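Predicted protein (Acinetobacter sp. RUH2624, PDB 4MEA) hydrolyses epoxides, probably to vicinal diols, as a secreted Cif virulence factor with the alpha/beta hydrolase fold. Local coordinates at residues 17-22 with 199-204; 206-211 with 224-229. All coordinates share one frame; numbering follows the deposited sequence.

Contact 1 (17-22 with 199-204)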
loop_
_atom_site.group_PDB
_atom_site.type_symbol
_atom_site.label_atom_id
_atom_site.label_comp_id
_atom_site.label_asym_id
_atom_site.label_seq_id
_atom_site.Cartn_x
_atom_site.Cartn_y
_atom_site.Cartn_z
ATOM N N GLN A 17 15.252 13.923 -14.491
ATOM C CA GLN A 17 14.710 15.275 -14.594
ATOM C C GLN A 17 15.067 15.918 -15.949
ATOM O O GLN A 17 14.261 16.649 -16.531
ATOM C CB GLN A 17 15.195 16.145 -13.431
ATOM C CG GLN A 17 14.586 17.559 -13.404
ATOM C CD GLN A 17 13.064 17.539 -13.402
ATOM O OE1 GLN A 17 12.442 16.907 -12.554
ATOM N NE2 GLN A 17 12.461 18.224 -14.366
ATOM N N GLN A 18 16.263 15.629 -16.454
ATOM C CA GLN A 18 16.686 16.130 -17.769
ATOM C C GLN A 18 15.849 15.500 -18.883
ATOM O O GLN A 18 15.529 16.153 -19.878
ATOM C CB GLN A 18 18.180 15.866 -18.009
ATOM C CG GLN A 18 19.118 16.601 -17.062
ATOM C CD GLN A 18 20.512 15.987 -17.030
ATOM O OE1 GLN A 18 20.912 15.267 -17.948
ATOM N NE2 GLN A 18 21.253 16.260 -15.960
ATOM N N MET A 19 15.501 14.226 -18.716
ATOM C CA MET A 19 14.544 13.572 -19.610
ATOM C C MET A 19 13.204 14.323 -19.607
ATOM O O MET A 19 12.647 14.615 -20.668
ATOM C CB MET A 19 14.320 12.102 -19.207
ATOM C CG MET A 19 15.570 11.221 -19.266
ATOM S SD MET A 19 15.252 9.474 -18.836
ATOM C CE MET A 19 14.562 8.844 -20.369
ATOM N N PHE A 20 12.695 14.629 -18.414
ATOM C CA PHE A 20 11.426 15.339 -18.277
ATOM C C PHE A 20 11.518 16.714 -18.940
ATOM O O PHE A 20 10.590 17.143 -19.625
ATOM C CB PHE A 20 11.033 15.518 -16.799
ATOM C CG PHE A 20 10.885 14.222 -16.027
ATOM C CD1 PHE A 20 10.541 13.042 -16.667
ATOM C CD2 PHE A 20 11.094 14.197 -14.650
ATOM C CE1 PHE A 20 10.397 11.857 -15.952
ATOM C CE2 PHE A 20 10.959 13.008 -13.920
ATOM C CZ PHE A 20 10.610 11.841 -14.574
ATOM N N ASN A 21 12.635 17.403 -18.728
ATOM C CA ASN A 21 12.835 18.734 -19.303
ATOM C C ASN A 21 12.860 18.698 -20.819
ATOM O O ASN A 21 12.376 19.620 -21.484
ATOM C CB ASN A 21 14.142 19.350 -18.820
ATOM C CG ASN A 21 14.128 19.681 -17.350
ATOM O OD1 ASN A 21 13.077 19.711 -16.709
ATOM N ND2 ASN A 21 15.309 19.950 -16.805
ATOM N N LYS A 22 13.461 17.644 -21.361
ATOM C CA LYS A 22 13.508 17.445 -22.800
ATOM C C LYS A 22 12.115 17.192 -23.377
ATOM O O LYS A 22 11.776 17.694 -24.455
ATOM C CB LYS A 22 14.447 16.286 -23.150
ATOM C CG LYS A 22 14.445 15.892 -24.619
ATOM C CD LYS A 22 15.367 14.707 -24.880
ATOM C CE LYS A 22 15.330 14.276 -26.338
ATOM N NZ LYS A 22 16.198 13.088 -26.578
ATOM N N ASP A 199 11.722 10.901 -6.709
ATOM C CA ASP A 199 12.170 10.147 -7.882
ATOM C C ASP A 199 10.959 9.583 -8.616
ATOM O O ASP A 199 10.631 8.411 -8.461
ATOM C CB ASP A 199 13.116 9.016 -7.464
ATOM C CG ASP A 199 13.892 8.432 -8.636
ATOM O OD1 ASP A 199 13.481 8.634 -9.797
ATOM O OD2 ASP A 199 14.914 7.753 -8.389
ATOM N N PRO A 200 10.271 10.432 -9.400
ATOM C CA PRO A 200 9.053 9.987 -10.092
ATOM C C PRO A 200 9.345 8.899 -11.121
ATOM O O PRO A 200 8.540 7.990 -11.284
ATOM C CB PRO A 200 8.553 11.259 -10.793
ATOM C CG PRO A 200 9.180 12.399 -10.025
ATOM C CD PRO A 200 10.523 11.874 -9.577
ATOM N N ASN A 201 10.473 8.997 -11.816
ATOM C CA ASN A 201 10.820 7.977 -12.808
ATOM C C ASN A 201 10.936 6.581 -12.174
ATOM O O ASN A 201 10.471 5.588 -12.742
ATOM C CB ASN A 201 12.105 8.355 -13.564
ATOM C CG ASN A 201 12.199 7.689 -14.928
ATOM O OD1 ASN A 201 11.247 7.059 -15.386
ATOM N ND2 ASN A 201 13.349 7.821 -15.578
ATOM N N LEU A 202 11.538 6.514 -10.992
ATOM C CA LEU A 202 11.691 5.244 -10.285
ATOM C C LEU A 202 10.335 4.634 -9.960
ATOM O O LEU A 202 10.065 3.474 -10.300
ATOM C CB LEU A 202 12.507 5.436 -8.992
ATOM C CG LEU A 202 12.567 4.272 -7.995
ATOM C CD1 LEU A 202 13.245 3.059 -8.628
ATOM C CD2 LEU A 202 13.305 4.692 -6.718
ATOM N N PHE A 203 9.477 5.406 -9.294
ATOM C CA PHE A 203 8.168 4.882 -8.903
ATOM C C PHE A 203 7.283 4.508 -10.090
ATOM O O PHE A 203 6.759 3.394 -10.150
ATOM C CB PHE A 203 7.387 5.841 -7.988
ATOM C CG PHE A 203 6.031 5.291 -7.581
ATOM C CD1 PHE A 203 5.919 4.435 -6.496
ATOM C CD2 PHE A 203 4.887 5.585 -8.320
ATOM C CE1 PHE A 203 4.695 3.901 -6.133
ATOM C CE2 PHE A 203 3.652 5.059 -7.956
ATOM C CZ PHE A 203 3.557 4.215 -6.860
ATOM N N PHE A 204 7.090 5.444 -11.015
ATOM C CA PHE A 204 6.186 5.208 -12.138
ATOM C C PHE A 204 6.686 4.179 -13.154
ATOM O O PHE A 204 5.884 3.432 -13.722
ATOM C CB PHE A 204 5.828 6.522 -12.836
ATOM C CG PHE A 204 4.803 7.346 -12.092
ATOM C CD1 PHE A 204 3.451 7.024 -12.159
ATOM C CD2 PHE A 204 5.189 8.436 -11.333
ATOM C CE1 PHE A 204 2.494 7.781 -11.471
ATOM C CE2 PHE A 204 4.240 9.202 -10.649
ATOM C CZ PHE A 204 2.895 8.876 -10.723
#
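Phe20 reaches out from helix 13-25 to the first turn of helix 200-211, where Asn201 and Pro200 receive its ring. Here an N-terminal helix packs across a helix of the cap region of an alpha/beta hydrolase. The two short axes run almost perpendicular, at 91°, and come no closer than 11.6 Å, a gap that takes a long side chain to bridge. Phenylalanine suits it: CZ at the far end of the ring lies 3.9 Å from CB of Asn201, and CE2 is 4.3 Å from CB of Pro200. The two carbons approach the ring obliquely, while the backbone N of Asn201 lies in the ring plane at its edge. With CG opposite the carbonyl carbon (chi1 -59°) the ring is carried outward from its helix to Asn201, and it also touches Ile227 of helix 220-227.

Met19 reaches the same helix beside Phe20, its chain extended as far as the sulfur and bent only at the terminal methyl; SD lies 4.1 Å from ND2 of Asn201, a loose van der Waals approach. The Asn201 amide, turned 64° from the Phe20 ring, has its polar partner one turn back on the first helix, for ND2 donates a hydrogen bond to Ser16 OG. A buried asparagine can thus offer CB to the aromatic ring and its amide to the neighbouring helix. Pro200 fits the first turn of a helix, where its missing N-H costs no helical bond. Just before it, Asp199 is the N-cap: Leu202 N donates to Asp199 OD1 at 3.1 Å, approaching from above the carboxylate plane.

Contact 2 (206-211 with 224-229)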
loop_
_atom_site.group_PDB
_atom_site.type_symbol
_atom_site.label_atom_id
_atom_site.label_comp_id
_atom_site.label_asym_id
_atom_site.label_seq_id
_atom_site.Cartn_x
_atom_site.Cartn_y
_atom_site.Cartn_z
ATOM N N TYR A 206 8.271 1.499 -12.500
ATOM C CA TYR A 206 7.919 0.210 -11.909
ATOM C C TYR A 206 6.395 0.029 -11.862
ATOM O O TYR A 206 5.864 -0.999 -12.286
ATOM C CB TYR A 206 8.540 0.055 -10.510
ATOM C CG TYR A 206 8.361 -1.341 -9.963
ATOM C CD1 TYR A 206 9.256 -2.353 -10.291
ATOM C CD2 TYR A 206 7.274 -1.652 -9.152
ATOM C CE1 TYR A 206 9.081 -3.637 -9.816
ATOM C CE2 TYR A 206 7.091 -2.927 -8.672
ATOM C CZ TYR A 206 7.996 -3.917 -9.009
ATOM O OH TYR A 206 7.804 -5.193 -8.523
ATOM N N PHE A 207 5.693 1.041 -11.362
ATOM C CA PHE A 207 4.232 1.012 -11.280
ATOM C C PHE A 207 3.571 0.762 -12.649
ATOM O O PHE A 207 2.736 -0.137 -12.792
ATOM C CB PHE A 207 3.729 2.340 -10.693
ATOM C CG PHE A 207 2.241 2.396 -10.479
ATOM C CD1 PHE A 207 1.689 2.072 -9.248
ATOM C CD2 PHE A 207 1.395 2.805 -11.502
ATOM C CE1 PHE A 207 0.310 2.136 -9.047
ATOM C CE2 PHE A 207 0.022 2.880 -11.318
ATOM C CZ PHE A 207 -0.526 2.542 -10.086
ATOM N N ILE A 208 3.942 1.559 -13.650
ATOM C CA ILE A 208 3.367 1.416 -14.997
ATOM C C ILE A 208 3.671 0.039 -15.623
ATOM O O ILE A 208 2.773 -0.625 -16.147
ATOM C CB ILE A 208 3.835 2.558 -15.942
ATOM C CG1 ILE A 208 3.197 3.889 -15.535
ATOM C CG2 ILE A 208 3.514 2.236 -17.398
ATOM C CD1 ILE A 208 3.852 5.096 -16.205
ATOM N N LYS A 209 4.928 -0.395 -15.573
ATOM C CA LYS A 209 5.263 -1.716 -16.118
ATOM C C LYS A 209 4.527 -2.851 -15.381
ATOM O O LYS A 209 4.075 -3.806 -16.007
ATOM C CB LYS A 209 6.770 -1.949 -16.130
ATOM C CG LYS A 209 7.470 -1.365 -17.350
ATOM C CD LYS A 209 8.941 -1.691 -17.293
ATOM C CE LYS A 209 9.637 -1.388 -18.595
ATOM N NZ LYS A 209 11.076 -1.739 -18.482
ATOM N N THR A 210 4.374 -2.726 -14.063
ATOM C CA THR A 210 3.680 -3.744 -13.269
ATOM C C THR A 210 2.262 -3.995 -13.764
ATOM O O THR A 210 1.818 -5.135 -13.872
ATOM C CB THR A 210 3.617 -3.344 -11.766
ATOM O OG1 THR A 210 4.922 -3.466 -11.195
ATOM C CG2 THR A 210 2.670 -4.265 -10.993
ATOM N N TYR A 211 1.552 -2.917 -14.061
ATOM C CA TYR A 211 0.161 -3.098 -14.436
ATOM C C TYR A 211 -0.013 -3.279 -15.942
ATOM O O TYR A 211 -1.118 -3.547 -16.411
ATOM C CB TYR A 211 -0.712 -2.001 -13.822
ATOM C CG TYR A 211 -0.502 -1.932 -12.325
ATOM C CD1 TYR A 211 -0.973 -2.938 -11.489
ATOM C CD2 TYR A 211 0.205 -0.890 -11.753
ATOM C CE1 TYR A 211 -0.762 -2.891 -10.118
ATOM C CE2 TYR A 211 0.423 -0.835 -10.387
ATOM C CZ TYR A 211 -0.061 -1.832 -9.581
ATOM O OH TYR A 211 0.155 -1.760 -8.230
ATOM N N ALA A 224 9.355 8.354 -19.891
ATOM C CA ALA A 224 9.638 9.757 -19.600
ATOM C C ALA A 224 8.466 10.665 -20.005
ATOM O O ALA A 224 8.112 11.604 -19.283
ATOM C CB ALA A 224 10.940 10.206 -20.288
ATOM N N GLU A 225 7.855 10.366 -21.148
ATOM C CA GLU A 225 6.693 11.129 -21.631
ATOM C C GLU A 225 5.453 10.943 -20.756
ATOM O O GLU A 225 4.702 11.896 -20.527
ATOM C CB GLU A 225 6.361 10.742 -23.071
ATOM C CG GLU A 225 7.439 11.116 -24.050
ATOM C CD GLU A 225 7.080 10.740 -25.469
ATOM O OE1 GLU A 225 5.927 10.315 -25.699
ATOM O OE2 GLU A 225 7.951 10.877 -26.349
ATOM N N LEU A 226 5.239 9.717 -20.281
ATOM C CA LEU A 226 4.118 9.420 -19.389
ATOM C C LEU A 226 4.319 9.974 -17.977
ATOM O O LEU A 226 3.354 10.313 -17.291
ATOM C CB LEU A 226 3.875 7.908 -19.314
ATOM C CG LEU A 226 3.402 7.314 -20.640
ATOM C CD1 LEU A 226 3.323 5.797 -20.568
ATOM C CD2 LEU A 226 2.049 7.919 -20.995
ATOM N N ILE A 227 5.570 10.068 -17.548
ATOM C CA ILE A 227 5.866 10.433 -16.166
ATOM C C ILE A 227 6.069 11.935 -15.966
ATOM O O ILE A 227 5.748 12.476 -14.905
ATOM C CB ILE A 227 7.059 9.621 -15.624
ATOM C CG1 ILE A 227 6.697 8.131 -15.646
ATOM C CG2 ILE A 227 7.421 10.081 -14.218
ATOM C CD1 ILE A 227 7.869 7.172 -15.389
ATOM N N GLU A 228 6.575 12.614 -16.994
ATOM C CA GLU A 228 6.763 14.060 -16.920
ATOM C C GLU A 228 5.539 14.795 -16.370
ATOM O O GLU A 228 5.692 15.749 -15.596
ATOM C CB GLU A 228 7.194 14.642 -18.279
ATOM C CG GLU A 228 7.429 16.159 -18.273
ATOM C CD GLU A 228 6.189 16.967 -18.625
ATOM O OE1 GLU A 228 5.190 16.375 -19.094
ATOM O OE2 GLU A 228 6.218 18.207 -18.438
ATOM N N PRO A 229 4.319 14.359 -16.750
ATOM C CA PRO A 229 3.135 15.076 -16.251
ATOM C C PRO A 229 2.890 14.874 -14.756
ATOM O O PRO A 229 2.086 15.600 -14.162
ATOM C CB PRO A 229 1.983 14.467 -17.064
ATOM C CG PRO A 229 2.635 13.918 -18.296
ATOM C CD PRO A 229 3.961 13.392 -17.802
#
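Both close approaches of this contact are made by one methyl group, CD1 of Ile208. It lies 4.2 Å from CB of Leu226 and equally 4.2 Å from CG1 of Ile227, so the end of the isoleucine rests against two consecutive side chains of 224-229. With CG1 opposite the carbonyl carbon (chi1 -70°) and CD1 extended beyond it (chi2 167°), the longer branch spans the gap between backbones whose nearest CA atoms, those of Ile208 and Leu226, are 9.2 Å apart. Branched aliphatic residues suit an apolar contact such as this, with no hydrogen bond across it. Leu226 presents the base of its side chain, whereas Ile227 brings up CG1, part of a branch that continues toward helix 200-211.

Behind the first shell, each backbone is held in its own turn. Thr210 ties itself to Tyr206 O twice, by N and by OG1, each at 2.9 Å and from opposite faces of the carbonyl plane. On the other segment, Glu228 N donates to Ala224 O, and the Glu228 carboxylate is bound by Gln30 and Tyr31. Ile208 O accepts a hydrogen bond from Trp306 NE1, while Phe218, in the loop between the two helices, touches the Ile208 side chain. Helix 220-227 packs on both helix 200-211 and helix 13-25, the latter through Met19 on Ala224 and Phe20 on Ile227.

Helix 200-211 serves both contacts in turn, its first turn meeting 17-22 and its later part meeting 224-229, with centres about 9 Å apart. Ile227 joins them: its CG2 lies 3.7 Å from Phe20 CZ, and its CD1 is 3.4 Å from Asn201 OD1 and tight, at 3.3 Å, against Phe204 CB. Contacts 1 and 2 thus meet at Ile227, where helices 13-25, 200-211 and 220-227 come together. The centre of contact 1 is about 21 Å from the centre of the chain, that of contact 2 about 14 Å. Residues in both contacts also pack on the second subunit, where Phe188 of that subunit meets Tyr206. Both contacts are structural packing between helices.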